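Local coordinates for thioesterase (Streptomyces sp. WAC02707, PDB 6VAP), which probably releases stalled or aberrant acyl groups from the carrier proteins of the borrelidin polyketide synthase by thioester hydrolysis, as a type II thioesterase of the alpha/beta-hydrolase fold, at residues Trp13-Arg18 / Arg61-Ala66. Residues are numbered along the deposited sequence; the frame is centred on the assembly and turned at random.
Sequences WIRQYR and RQDRRA
In the alpha/beta-hydrolase fold of this thioesterase, the short edge strand 14-15, antiparallel to strand 52-56, and the residue before it meet the loop that leads from that neighbour to helix 73-87, and two arginines, one from each side, make the junction. Arg15 reaches across to Asp63 in an end-on, two-nitrogen salt bridge: NH2 gives a 2.7 Å bond to OD2 on its syn lone pair, while NH1 meets OD1 at 2.9 Å from above the carboxylate plane. The guanidinium and carboxylate planes lie 55° apart, not coplanar. Gln57 also bonds OD1, and the carbonyl of Val12 takes a further bond from Arg15 NH2, so both partners of the bridge are braced.

Arg64 supplies the second link, a cation-pi contact with Trp13. A bend at chi3 (74°) turns its guanidinium edge-on to the indole, nearly upright on the face, with CZ 4.2 Å from the centroid of the five-membered ring. Glu67 forms a salt bridge with NE and the carbonyl of Gln57 bonds NH1, which should fix the group's rotation and temper its charge beside Arg15. Arg64 NH1 stands over the centre of the indole, 3.3 Å from Trp13 CD2, and one water weakly accepts from both Arg64 NH2 and Trp13 NE1.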
ATOM      1  N   TRP A  13       2.703  -4.710  14.152  1.00 30.40           N
ATOM      2  CA  TRP A  13       2.156  -4.311  12.857  1.00 29.09           C
ATOM      3  C   TRP A  13       2.930  -3.178  12.184  1.00 19.66           C
ATOM      4  O   TRP A  13       3.089  -3.159  10.960  1.00 22.23           O
ATOM      5  CB  TRP A  13       0.692  -3.857  13.010  1.00 31.54           C
ATOM      6  CG  TRP A  13      -0.292  -4.956  13.122  1.00 21.23           C
ATOM      7  CD1 TRP A  13      -0.805  -5.507  14.280  1.00 24.21           C
ATOM      8  CD2 TRP A  13      -0.978  -5.576  12.040  1.00 23.90           C
ATOM      9  NE1 TRP A  13      -1.723  -6.487  13.960  1.00 37.17           N
ATOM     10  CE2 TRP A  13      -1.875  -6.520  12.599  1.00 38.07           C
ATOM     11  CE3 TRP A  13      -0.951  -5.403  10.652  1.00 24.85           C
ATOM     12  CZ2 TRP A  13      -2.682  -7.326  11.819  1.00 41.91           C
ATOM     13  CZ3 TRP A  13      -1.770  -6.212   9.877  1.00 32.61           C
ATOM     14  CH2 TRP A  13      -2.607  -7.164  10.466  1.00 31.34           C
ATOM     15  N   ILE A  14       3.387  -2.211  12.964  1.00 35.09           N
ATOM     16  CA  ILE A  14       3.840  -0.926  12.444  1.00 27.34           C
ATOM     17  C   ILE A  14       5.311  -0.779  12.757  1.00 26.70           C
ATOM     18  O   ILE A  14       5.687  -0.704  13.930  1.00 24.38           O
ATOM     19  CB  ILE A  14       3.040   0.245  13.036  1.00 38.57           C
ATOM     20  CG1 ILE A  14       1.547   0.069  12.682  1.00 49.56           C
ATOM     21  CG2 ILE A  14       3.584   1.560  12.504  1.00 38.18           C
ATOM     22  CD1 ILE A  14       0.624   0.990  13.415  1.00 49.07           C
ATOM     23  N   ARG A  15       6.137  -0.695  11.719  1.00 30.15           N
ATOM     24  CA  ARG A  15       7.583  -0.603  11.874  1.00 32.35           C
ATOM     25  C   ARG A  15       8.014   0.827  11.560  1.00 22.87           C
ATOM     26  O   ARG A  15       7.777   1.329  10.456  1.00 27.00           O
ATOM     27  CB  ARG A  15       8.294  -1.600  10.959  1.00 29.02           C
ATOM     28  CG  ARG A  15       7.787  -3.041  11.081  1.00 27.85           C
ATOM     29  CD  ARG A  15       8.041  -3.584  12.495  1.00 38.41           C
ATOM     30  NE  ARG A  15       7.192  -4.739  12.780  1.00 32.10           N
ATOM     31  CZ  ARG A  15       7.570  -6.006  12.665  1.00 37.17           C
ATOM     32  NH1 ARG A  15       8.798  -6.296  12.261  1.00 39.14           N
ATOM     33  NH2 ARG A  15       6.711  -6.980  12.961  1.00 38.15           N
ATOM     34  N   GLN A  16       8.654   1.471  12.523  1.00 22.12           N
ATOM     35  CA  GLN A  16       9.183   2.828  12.394  1.00 42.35           C
ATOM     36  C   GLN A  16      10.699   2.688  12.331  1.00 28.63           C
ATOM     37  O   GLN A  16      11.358   2.457  13.350  1.00 28.30           O
ATOM     38  CB  GLN A  16       8.729   3.668  13.586  1.00 55.68           C
ATOM     39  CG  GLN A  16       9.172   5.121  13.538  1.00 71.04           C
ATOM     40  CD  GLN A  16       8.774   5.895  14.778  1.00 78.01           C
ATOM     41  OE1 GLN A  16       8.326   5.318  15.756  1.00 78.53           O
ATOM     42  NE2 GLN A  16       8.936   7.205  14.739  1.00 86.23           N
ATOM     43  N   TYR A  17      11.253   2.840  11.131  1.00 28.64           N
ATOM     44  CA  TYR A  17      12.665   2.554  10.929  1.00 25.87           C
ATOM     45  C   TYR A  17      13.564   3.717  11.323  1.00 26.86           C
ATOM     46  O   TYR A  17      14.717   3.487  11.689  1.00 37.11           O
ATOM     47  CB  TYR A  17      12.883   2.166   9.470  1.00 28.40           C
ATOM     48  CG  TYR A  17      12.260   0.838   9.124  1.00 27.78           C
ATOM     49  CD1 TYR A  17      12.604  -0.327   9.825  1.00 37.92           C
ATOM     50  CD2 TYR A  17      11.364   0.731   8.065  1.00 35.65           C
ATOM     51  CE1 TYR A  17      12.030  -1.548   9.502  1.00 44.05           C
ATOM     52  CE2 TYR A  17      10.769  -0.467   7.748  1.00 27.53           C
ATOM     53  CZ  TYR A  17      11.107  -1.611   8.458  1.00 38.35           C
ATOM     54  OH  TYR A  17      10.534  -2.821   8.147  1.00 42.01           O
ATOM     55  N   ARG A  18      13.085   4.952  11.228  1.00 26.41           N
ATOM     56  CA  ARG A  18      13.888   6.119  11.534  1.00 31.79           C
ATOM     57  C   ARG A  18      13.151   7.058  12.484  1.00 38.36           C
ATOM     58  O   ARG A  18      11.920   7.071  12.527  1.00 38.83           O
ATOM     59  CB  ARG A  18      14.245   6.864  10.243  1.00 40.80           C
ATOM     60  CG  ARG A  18      15.079   6.066   9.254  1.00 47.38           C
ATOM     61  CD  ARG A  18      16.543   6.049   9.616  1.00 70.51           C
ATOM     62  NE  ARG A  18      17.365   5.502   8.538  1.00 88.45           N
ATOM     63  CZ  ARG A  18      17.673   4.216   8.403  1.00109.86           C
ATOM     64  NH1 ARG A  18      17.228   3.324   9.278  1.00117.85           N
ATOM     65  NH2 ARG A  18      18.430   3.822   7.392  1.00118.26           N
ATOM     66  N   ARG A  61       5.112 -13.233   7.692  1.00 35.53           N
ATOM     67  CA  ARG A  61       6.401 -13.011   7.059  1.00 27.36           C
ATOM     68  C   ARG A  61       7.428 -12.560   8.086  1.00 40.74           C
ATOM     69  O   ARG A  61       7.099 -11.875   9.059  1.00 41.73           O
ATOM     70  CB  ARG A  61       6.295 -11.969   5.940  1.00 30.01           C
ATOM     71  CG  ARG A  61       5.971 -10.565   6.440  1.00 38.79           C
ATOM     72  CD  ARG A  61       4.979  -9.890   5.504  1.00 27.68           C
ATOM     73  NE  ARG A  61       3.721 -10.624   5.461  1.00 43.19           N
ATOM     74  CZ  ARG A  61       2.994 -10.800   4.370  1.00 34.05           C
ATOM     75  NH1 ARG A  61       3.379 -10.256   3.230  1.00 28.53           N
ATOM     76  NH2 ARG A  61       1.858 -11.489   4.445  1.00 34.18           N
ATOM     77  N   GLN A  62       8.681 -12.956   7.846  1.00 44.06           N
ATOM     78  CA  GLN A  62       9.804 -12.550   8.684  1.00 48.26           C
ATOM     79  C   GLN A  62       9.515 -12.856  10.146  1.00 33.43           C
ATOM     80  O   GLN A  62       9.332 -14.016  10.507  1.00 39.97           O
ATOM     81  CB  GLN A  62      10.120 -11.071   8.470  1.00 40.74           C
ATOM     82  CG  GLN A  62      10.420 -10.723   6.997  1.00 45.16           C
ATOM     83  CD  GLN A  62      10.678  -9.236   6.798  1.00 43.94           C
ATOM     84  OE1 GLN A  62      10.199  -8.407   7.557  1.00 39.60           O
ATOM     85  NE2 GLN A  62      11.444  -8.899   5.765  1.00 47.77           N
ATOM     86  N   ASP A  63       9.519 -11.842  11.007  1.00 31.96           N
ATOM     87  CA  ASP A  63       9.339 -12.079  12.432  1.00 33.35           C
ATOM     88  C   ASP A  63       7.920 -12.522  12.744  1.00 36.82           C
ATOM     89  O   ASP A  63       7.690 -13.053  13.833  1.00 37.59           O
ATOM     90  CB  ASP A  63       9.668 -10.815  13.228  1.00 53.52           C
ATOM     91  CG  ASP A  63       8.769  -9.651  12.851  1.00 43.83           C
ATOM     92  OD1 ASP A  63       8.901  -9.139  11.725  1.00 36.63           O
ATOM     93  OD2 ASP A  63       7.940  -9.262  13.684  1.00 41.52           O
ATOM     94  N   ARG A  64       6.964 -12.306  11.829  1.00 38.89           N
ATOM     95  CA  ARG A  64       5.588 -12.770  11.998  1.00 32.28           C
ATOM     96  C   ARG A  64       5.303 -14.088  11.264  1.00 31.59           C
ATOM     97  O   ARG A  64       4.138 -14.422  11.027  1.00 36.43           O
ATOM     98  CB  ARG A  64       4.618 -11.688  11.517  1.00 41.05           C
ATOM     99  CG  ARG A  64       4.853 -10.322  12.121  1.00 31.89           C
ATOM    100  CD  ARG A  64       3.708  -9.411  11.848  1.00 33.01           C
ATOM    101  NE  ARG A  64       2.548  -9.740  12.666  1.00 31.39           N
ATOM    102  CZ  ARG A  64       1.400  -9.068  12.695  1.00 29.65           C
ATOM    103  NH1 ARG A  64       1.195  -8.043  11.885  1.00 30.32           N
ATOM    104  NH2 ARG A  64       0.418  -9.485  13.495  1.00 48.86           N
ATOM    105  N   ARG A  65       6.341 -14.836  10.879  1.00 44.58           N
ATOM    106  CA  ARG A  65       6.119 -16.035  10.073  1.00 53.13           C
ATOM    107  C   ARG A  65       5.248 -17.046  10.805  1.00 52.20           C
ATOM    108  O   ARG A  65       4.476 -17.773  10.175  1.00 48.55           O
ATOM    109  CB  ARG A  65       7.458 -16.662   9.683  1.00 56.88           C
ATOM    110  CG  ARG A  65       7.504 -17.138   8.248  1.00 88.52           C
ATOM    111  CD  ARG A  65       8.893 -17.645   7.871  1.00112.62           C
ATOM    112  NE  ARG A  65       9.546 -16.772   6.894  1.00126.75           N
ATOM    113  CZ  ARG A  65      10.623 -16.026   7.140  1.00138.55           C
ATOM    114  NH1 ARG A  65      11.192 -16.034   8.342  1.00145.13           N
ATOM    115  NH2 ARG A  65      11.133 -15.268   6.179  1.00140.84           N
ATOM    116  N   ALA A  66       5.353 -17.111  12.129  1.00 44.31           N
ATOM    117  CA  ALA A  66       4.544 -18.067  12.879  1.00 48.07           C
ATOM    118  C   ALA A  66       3.058 -17.720  12.801  1.00 53.48           C
ATOM    119  O   ALA A  66       2.208 -18.622  12.833  1.00 54.89           O
ATOM    120  CB  ALA A  66       4.996 -18.118  14.340  1.00 42.88           C
TER
HETATM  121  O   HOH W   1      -2.424  -9.572  14.985  1.00 42.18           O